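Local coordinates for protein diaminopropionate ammonia-lyase (PDB 4D9I) that catalyses the pyridoxal phosphate-dependent elimination of both D- and L-2,3-diaminopropionate to pyruvate and ammonia, working as a homodimer of fold type II, at residues Y248-L253 and R303-Q308; Y83-L88 and Q132-N137. All coordinates share one frame; numbering follows the deposited sequence.

Contact 1. Residues Y248-L253 and R303-Q308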
ATOM      1  N   TYR B 248      -1.231   4.988  33.739  1.00 38.68           N
ATOM      2  CA  TYR B 248      -0.858   6.364  33.404  1.00 39.60           C
ATOM      3  C   TYR B 248      -1.634   7.501  34.062  1.00 42.11           C
ATOM      4  O   TYR B 248      -1.217   8.671  33.966  1.00 43.75           O
ATOM      5  CB  TYR B 248      -0.896   6.553  31.884  1.00 36.96           C
ATOM      6  CG  TYR B 248       0.127   5.750  31.127  1.00 35.53           C
ATOM      7  CD1 TYR B 248       1.489   6.001  31.283  1.00 36.96           C
ATOM      8  CD2 TYR B 248      -0.270   4.739  30.239  1.00 33.63           C
ATOM      9  CE1 TYR B 248       2.428   5.272  30.575  1.00 36.28           C
ATOM     10  CE2 TYR B 248       0.662   4.007  29.521  1.00 32.58           C
ATOM     11  CZ  TYR B 248       2.006   4.280  29.694  1.00 33.61           C
ATOM     12  OH  TYR B 248       2.929   3.556  28.989  1.00 33.22           O
ATOM     13  N   SER B 249      -2.730   7.172  34.744  1.00 42.67           N
ATOM     14  CA  SER B 249      -3.684   8.151  35.277  1.00 44.71           C
ATOM     15  C   SER B 249      -4.590   8.659  34.164  1.00 43.07           C
ATOM     16  O   SER B 249      -4.129   8.941  33.054  1.00 41.83           O
ATOM     17  CB  SER B 249      -3.002   9.333  35.995  1.00 48.02           C
ATOM     18  OG  SER B 249      -2.701  10.365  35.056  1.00 48.66           O
ATOM     19  N   PRO B 250      -5.896   8.762  34.448  1.00 43.67           N
ATOM     20  CA  PRO B 250      -6.835   9.214  33.413  1.00 42.43           C
ATOM     21  C   PRO B 250      -6.667  10.705  33.050  1.00 43.63           C
ATOM     22  O   PRO B 250      -7.019  11.104  31.938  1.00 42.08           O
ATOM     23  CB  PRO B 250      -8.211   8.924  34.032  1.00 43.48           C
ATOM     24  CG  PRO B 250      -7.965   8.892  35.517  1.00 45.85           C
ATOM     25  CD  PRO B 250      -6.579   8.344  35.688  1.00 45.23           C
ATOM     26  N   GLN B 251      -6.133  11.505  33.978  1.00 46.54           N
ATOM     27  CA  GLN B 251      -5.827  12.914  33.719  1.00 47.99           C
ATOM     28  C   GLN B 251      -4.681  13.069  32.718  1.00 46.56           C
ATOM     29  O   GLN B 251      -4.728  13.956  31.882  1.00 47.13           O
ATOM     30  CB  GLN B 251      -5.520  13.697  35.020  1.00 51.64           C
ATOM     31  CG  GLN B 251      -6.674  13.785  36.016  1.00 54.04           C
ATOM     32  CD  GLN B 251      -6.889  12.505  36.820  1.00 53.70           C
ATOM     33  OE1 GLN B 251      -6.154  11.526  36.678  1.00 52.31           O
ATOM     34  NE2 GLN B 251      -7.917  12.499  37.647  1.00 55.98           N
ATOM     35  N   ASN B 252      -3.670  12.196  32.769  1.00 45.63           N
ATOM     36  CA  ASN B 252      -2.509  12.332  31.854  1.00 44.02           C
ATOM     37  C   ASN B 252      -2.575  11.508  30.578  1.00 39.88           C
ATOM     38  O   ASN B 252      -1.576  11.360  29.863  1.00 38.69           O
ATOM     39  CB  ASN B 252      -1.186  12.035  32.552  1.00 46.01           C
ATOM     40  CG  ASN B 252      -1.056  12.738  33.862  1.00 49.96           C
ATOM     41  OD1 ASN B 252      -0.783  12.103  34.880  1.00 52.02           O
ATOM     42  ND2 ASN B 252      -1.272  14.047  33.865  1.00 52.08           N
ATOM     43  N   LEU B 253      -3.745  10.973  30.283  1.00 37.45           N
ATOM     44  CA  LEU B 253      -3.899  10.240  29.043  1.00 33.89           C
ATOM     45  C   LEU B 253      -5.077  10.777  28.248  1.00 33.02           C
ATOM     46  O   LEU B 253      -6.230  10.734  28.691  1.00 33.76           O
ATOM     47  CB  LEU B 253      -4.008   8.730  29.294  1.00 32.27           C
ATOM     48  CG  LEU B 253      -4.048   7.777  28.088  1.00 29.78           C
ATOM     49  CD1 LEU B 253      -2.924   8.022  27.073  1.00 28.87           C
ATOM     50  CD2 LEU B 253      -4.031   6.333  28.570  1.00 28.90           C
ATOM     51  N   ARG B 303     -17.248   6.320  30.137  1.00 39.94           N
ATOM     52  CA  ARG B 303     -17.946   7.475  30.684  1.00 42.71           C
ATOM     53  C   ARG B 303     -17.080   8.158  31.750  1.00 43.29           C
ATOM     54  O   ARG B 303     -16.982   9.386  31.789  1.00 44.28           O
ATOM     55  CB  ARG B 303     -19.286   7.025  31.289  1.00 45.33           C
ATOM     56  CG  ARG B 303     -20.176   8.137  31.807  1.00 48.79           C
ATOM     57  CD  ARG B 303     -21.087   7.586  32.906  1.00 51.68           C
ATOM     58  NE  ARG B 303     -21.203   8.563  33.982  1.00 54.68           N
ATOM     59  CZ  ARG B 303     -22.186   9.446  34.105  1.00 57.08           C
ATOM     60  NH1 ARG B 303     -23.184   9.465  33.238  1.00 57.96           N
ATOM     61  NH2 ARG B 303     -22.177  10.299  35.113  1.00 59.70           N
ATOM     62  N   ASN B 304     -16.458   7.348  32.607  1.00 42.74           N
ATOM     63  CA  ASN B 304     -15.564   7.843  33.650  1.00 43.52           C
ATOM     64  C   ASN B 304     -14.253   8.437  33.163  1.00 41.85           C
ATOM     65  O   ASN B 304     -13.828   9.482  33.651  1.00 43.08           O
ATOM     66  CB  ASN B 304     -15.251   6.738  34.650  1.00 43.94           C
ATOM     67  CG  ASN B 304     -16.423   6.424  35.551  1.00 46.18           C
ATOM     68  OD1 ASN B 304     -17.505   6.990  35.413  1.00 47.64           O
ATOM     69  ND2 ASN B 304     -16.212   5.504  36.479  1.00 47.11           N
ATOM     70  N   CYS B 305     -13.628   7.778  32.195  1.00 39.18           N
ATOM     71  CA  CYS B 305     -12.213   7.986  31.929  1.00 37.82           C
ATOM     72  C   CYS B 305     -11.837   8.430  30.508  1.00 35.77           C
ATOM     73  O   CYS B 305     -10.716   8.912  30.291  1.00 35.34           O
ATOM     74  CB  CYS B 305     -11.434   6.725  32.303  1.00 37.00           C
ATOM     75  SG  CYS B 305     -11.233   6.512  34.076  1.00 39.99           S
ATOM     76  N   ALA B 306     -12.737   8.255  29.541  1.00 34.85           N
ATOM     77  CA  ALA B 306     -12.458   8.679  28.158  1.00 32.63           C
ATOM     78  C   ALA B 306     -12.419  10.202  28.039  1.00 33.59           C
ATOM     79  O   ALA B 306     -13.236  10.896  28.629  1.00 35.44           O
ATOM     80  CB  ALA B 306     -13.488   8.108  27.202  1.00 32.10           C
ATOM     81  N   THR B 307     -11.483  10.729  27.260  1.00 32.13           N
ATOM     82  CA  THR B 307     -11.374  12.178  27.144  1.00 33.21           C
ATOM     83  C   THR B 307     -12.379  12.691  26.118  1.00 33.46           C
ATOM     84  O   THR B 307     -13.082  13.669  26.365  1.00 35.31           O
ATOM     85  CB  THR B 307      -9.946  12.629  26.769  1.00 32.22           C
ATOM     86  OG1 THR B 307      -8.993  11.879  27.539  1.00 31.72           O
ATOM     87  CG2 THR B 307      -9.770  14.137  27.042  1.00 34.24           C
ATOM     88  N   GLN B 308     -12.459  11.998  24.986  1.00 31.66           N
ATOM     89  CA  GLN B 308     -13.292  12.408  23.874  1.00 31.97           C
ATOM     90  C   GLN B 308     -13.902  11.228  23.136  1.00 30.86           C
ATOM     91  O   GLN B 308     -13.355  10.129  23.127  1.00 29.08           O
ATOM     92  CB  GLN B 308     -12.468  13.244  22.888  1.00 31.40           C
ATOM     93  CG  GLN B 308     -12.319  14.699  23.303  1.00 33.41           C
ATOM     94  CD  GLN B 308     -11.215  15.413  22.547  1.00 32.72           C
ATOM     95  OE1 GLN B 308     -10.371  14.778  21.907  1.00 31.10           O
ATOM     96  NE2 GLN B 308     -11.206  16.732  22.622  1.00 34.37           N
TER
HETATM   97  O   HOH W   1      -8.211  12.664  30.087  1.00 28.28           O
HETATM   98  O   HOH W   2      -8.003   8.740  29.439  1.00 26.61           O

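Contact 2. Residues Y83-L88 and Q132-N137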
ATOM      1  N   TYR B  83      -9.427 -16.689  27.163  1.00 22.99           N
ATOM      2  CA  TYR B  83      -9.303 -16.530  28.618  1.00 23.94           C
ATOM      3  C   TYR B  83     -10.621 -16.896  29.303  1.00 24.48           C
ATOM      4  O   TYR B  83     -10.632 -17.634  30.289  1.00 24.97           O
ATOM      5  CB  TYR B  83      -8.891 -15.104  28.972  1.00 24.09           C
ATOM      6  CG  TYR B  83      -8.420 -14.895  30.402  1.00 26.05           C
ATOM      7  CD1 TYR B  83      -7.476 -15.750  30.993  1.00 27.54           C
ATOM      8  CD2 TYR B  83      -8.869 -13.799  31.143  1.00 26.84           C
ATOM      9  CE1 TYR B  83      -7.032 -15.533  32.291  1.00 29.80           C
ATOM     10  CE2 TYR B  83      -8.415 -13.569  32.435  1.00 29.43           C
ATOM     11  CZ  TYR B  83      -7.503 -14.438  33.000  1.00 30.64           C
ATOM     12  OH  TYR B  83      -7.067 -14.199  34.275  1.00 33.81           O
ATOM     13  N   ALA B  84     -11.726 -16.403  28.752  1.00 23.62           N
ATOM     14  CA  ALA B  84     -13.032 -16.727  29.276  1.00 24.27           C
ATOM     15  C   ALA B  84     -13.345 -18.213  29.167  1.00 24.89           C
ATOM     16  O   ALA B  84     -13.887 -18.812  30.100  1.00 26.06           O
ATOM     17  CB  ALA B  84     -14.095 -15.900  28.580  1.00 24.20           C
ATOM     18  N   ILE B  85     -13.005 -18.816  28.036  1.00 24.58           N
ATOM     19  CA  ILE B  85     -13.272 -20.236  27.826  1.00 25.06           C
ATOM     20  C   ILE B  85     -12.487 -21.120  28.813  1.00 25.87           C
ATOM     21  O   ILE B  85     -13.019 -22.099  29.384  1.00 26.76           O
ATOM     22  CB  ILE B  85     -13.080 -20.601  26.336  1.00 25.06           C
ATOM     23  CG1 ILE B  85     -14.339 -20.152  25.572  1.00 25.36           C
ATOM     24  CG2 ILE B  85     -12.894 -22.104  26.163  1.00 26.22           C
ATOM     25  CD1 ILE B  85     -14.058 -19.541  24.224  1.00 25.30           C
ATOM     26  N   ALA B  86     -11.229 -20.759  29.034  1.00 25.25           N
ATOM     27  CA  ALA B  86     -10.381 -21.462  29.989  1.00 26.31           C
ATOM     28  C   ALA B  86     -10.894 -21.250  31.417  1.00 27.20           C
ATOM     29  O   ALA B  86     -10.935 -22.193  32.206  1.00 28.41           O
ATOM     30  CB  ALA B  86      -8.933 -20.987  29.856  1.00 26.62           C
ATOM     31  N   GLN B  87     -11.285 -20.016  31.748  1.00 26.45           N
ATOM     32  CA  GLN B  87     -11.896 -19.732  33.052  1.00 27.97           C
ATOM     33  C   GLN B  87     -13.148 -20.592  33.301  1.00 28.79           C
ATOM     34  O   GLN B  87     -13.329 -21.167  34.386  1.00 30.65           O
ATOM     35  CB  GLN B  87     -12.246 -18.246  33.187  1.00 27.50           C
ATOM     36  CG  GLN B  87     -11.051 -17.280  33.229  1.00 27.56           C
ATOM     37  CD  GLN B  87     -10.499 -17.076  34.632  1.00 29.85           C
ATOM     38  OE1 GLN B  87      -9.664 -16.196  34.865  1.00 31.11           O
ATOM     39  NE2 GLN B  87     -10.959 -17.867  35.559  1.00 30.87           N
ATOM     40  N   LEU B  88     -14.008 -20.682  32.289  1.00 27.93           N
ATOM     41  CA  LEU B  88     -15.241 -21.466  32.393  1.00 28.87           C
ATOM     42  C   LEU B  88     -14.949 -22.957  32.553  1.00 30.20           C
ATOM     43  O   LEU B  88     -15.605 -23.642  33.357  1.00 31.59           O
ATOM     44  CB  LEU B  88     -16.152 -21.226  31.174  1.00 28.14           C
ATOM     45  CG  LEU B  88     -16.915 -19.892  31.028  1.00 27.68           C
ATOM     46  CD1 LEU B  88     -17.339 -19.676  29.573  1.00 27.06           C
ATOM     47  CD2 LEU B  88     -18.124 -19.809  31.954  1.00 29.46           C
ATOM     48  N   GLN B 132     -11.628 -25.643  20.109  1.00 33.95           N
ATOM     49  CA  GLN B 132     -10.842 -26.662  19.384  1.00 37.15           C
ATOM     50  C   GLN B 132      -9.617 -27.095  20.192  1.00 37.48           C
ATOM     51  O   GLN B 132      -9.406 -28.278  20.414  1.00 39.93           O
ATOM     52  CB  GLN B 132     -10.419 -26.183  17.976  1.00 38.54           C
ATOM     53  CG  GLN B 132      -9.920 -27.313  17.060  1.00 43.11           C
ATOM     54  CD  GLN B 132      -9.317 -26.819  15.740  1.00 44.85           C
ATOM     55  OE1 GLN B 132      -8.857 -25.682  15.629  1.00 44.11           O
ATOM     56  NE2 GLN B 132      -9.299 -27.689  14.738  1.00 48.77           N
ATOM     57  N   GLN B 133      -8.824 -26.124  20.637  1.00 35.65           N
ATOM     58  CA  GLN B 133      -7.673 -26.375  21.507  1.00 36.33           C
ATOM     59  C   GLN B 133      -7.992 -27.233  22.743  1.00 37.21           C
ATOM     60  O   GLN B 133      -7.260 -28.170  23.070  1.00 39.24           O
ATOM     61  CB  GLN B 133      -7.062 -25.034  21.953  1.00 34.12           C
ATOM     62  CG  GLN B 133      -6.351 -24.279  20.841  1.00 34.28           C
ATOM     63  CD  GLN B 133      -5.140 -25.018  20.301  1.00 37.19           C
ATOM     64  OE1 GLN B 133      -4.990 -25.192  19.094  1.00 38.65           O
ATOM     65  NE2 GLN B 133      -4.267 -25.459  21.197  1.00 38.88           N
ATOM     66  N   LEU B 134      -9.080 -26.905  23.429  1.00 35.78           N
ATOM     67  CA  LEU B 134      -9.407 -27.575  24.684  1.00 37.24           C
ATOM     68  C   LEU B 134     -10.241 -28.853  24.530  1.00 39.13           C
ATOM     69  O   LEU B 134     -10.661 -29.463  25.529  1.00 40.54           O
ATOM     70  CB  LEU B 134     -10.075 -26.593  25.664  1.00 35.54           C
ATOM     71  CG  LEU B 134      -9.169 -25.431  26.089  1.00 34.69           C
ATOM     72  CD1 LEU B 134      -9.828 -24.603  27.181  1.00 33.87           C
ATOM     73  CD2 LEU B 134      -7.791 -25.923  26.530  1.00 36.53           C
ATOM     74  N   GLY B 135     -10.472 -29.271  23.289  1.00 40.17           N
ATOM     75  CA  GLY B 135     -11.265 -30.488  23.032  1.00 42.60           C
ATOM     76  C   GLY B 135     -12.732 -30.362  23.405  1.00 41.60           C
ATOM     77  O   GLY B 135     -13.390 -31.351  23.747  1.00 43.29           O
ATOM     78  N   GLN B 136     -13.246 -29.136  23.345  1.00 39.23           N
ATOM     79  CA  GLN B 136     -14.656 -28.846  23.632  1.00 38.94           C
ATOM     80  C   GLN B 136     -15.376 -28.536  22.319  1.00 39.37           C
ATOM     81  O   GLN B 136     -14.747 -28.480  21.265  1.00 40.17           O
ATOM     82  CB  GLN B 136     -14.784 -27.660  24.606  1.00 36.91           C
ATOM     83  CG  GLN B 136     -13.979 -27.770  25.902  1.00 36.67           C
ATOM     84  CD  GLN B 136     -14.249 -29.053  26.673  1.00 39.20           C
ATOM     85  OE1 GLN B 136     -15.403 -29.440  26.878  1.00 40.25           O
ATOM     86  NE2 GLN B 136     -13.177 -29.722  27.113  1.00 39.97           N
ATOM     87  N   ASN B 137     -16.691 -28.354  22.380  1.00 39.63           N
ATOM     88  CA  ASN B 137     -17.478 -28.004  21.196  1.00 40.03           C
ATOM     89  C   ASN B 137     -17.831 -26.519  21.128  1.00 37.51           C
ATOM     90  O   ASN B 137     -17.917 -25.848  22.155  1.00 36.12           O
ATOM     91  CB  ASN B 137     -18.743 -28.859  21.137  1.00 42.57           C
ATOM     92  CG  ASN B 137     -18.439 -30.317  20.863  1.00 45.38           C
ATOM     93  OD1 ASN B 137     -18.635 -31.168  21.721  1.00 46.51           O
ATOM     94  ND2 ASN B 137     -17.943 -30.608  19.667  1.00 46.86           N
TER

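Contact 1. Residues Y248-L253 and R303-Q308
Thr307 OG1 is held by two partners, water 1 at 2.8 Å and the backbone N of Ser255, which is hydrogen-bonded to it; Leu253 O lies 3.2 Å from the same OG1. The site belongs to this fold type II enzyme where the loop after helix 235-248 and the end of helix 296-305 lead the chain into two neighbouring parallel strands, 254-260 and 308-312, of the mixed sheet. With chi1 at -43°, OG1 stands beside the backbone N of Thr307 and CG2 takes the place anti to it, which brings the hydroxyl to the loop. Water 1 carries the link on, donating to Pro250 O at 2.7 Å. A second water donates to two carbonyls, lying 2.8 Å from Leu253 O and 2.8 Å from Cys305 O, so the loop and the helix end share water where their backbones present acceptors. Proline, with its restricted phi, suits a short turn, and its ring gives an apolar face. Cys305 is small and apolar enough to pack on Leu241 and Val245 of helix 235-248 as well as on Pro250. The apolar touch itself is made by Pro250 CB, 3.9 Å from Cys305 SG.

Contact 2. Residues Y83-L88 and Q132-N137
A Schellman motif ends helix 122-133, and the leucine at this helix end, Leu134, reaches across to helix 81-93. Its CD1 methyl meets Ile85 CG2 at 4.1 Å and comes 4.2 Å from Ala86 CA, so one branch of the leucine rests both on a methyl and on the backbone of the facing helix. Ile85 offers that methyl because a chi1 of -79° sets CG1 beside the backbone N and leaves CG2 anti to it, while alanine at position 86 keeps the helix surface low enough for CD1 to come close to it. The packing belongs to the domain with the four-stranded parallel sheet: Ile85 also lies on Phe115 of strand 114-118, and Lys106 of helix 102-106 touches Leu134. Gly135, with positive phi, turns the chain out of the helix, and its N bonds to Gln132 O at 3.2 Å. The amide of Gln136 works in two places. NE2 of Gln136 closes on the turn by donating to Leu134 O at 3.0 Å, a bent bond (143° at the hydrogen) arriving 40° out of the carbonyl plane, while OE1 ties the turn to Met113 at the start of strand 114-118 by accepting from its N.

Contact 2 closes before contact 1 opens, so the two follow one another along the chain, with centres 34 Å apart and nearest atoms about 20 Å apart. They share no sheet. Residues 83-88 and 132-137 belong with the parallel sheet whose order is 160-163, 137-142, 114-118, 185-186, whereas 248-253 and 303-308 lead into strands 254-260 and 308-312 of the larger mixed sheet. Each includes the passage from a helix into a strand, as expected of the alternating alpha/beta build of fold type II enzymes. Both lie away from the active site, and the other subunit touches neither, making them internal packing within two separate parts of one subunit.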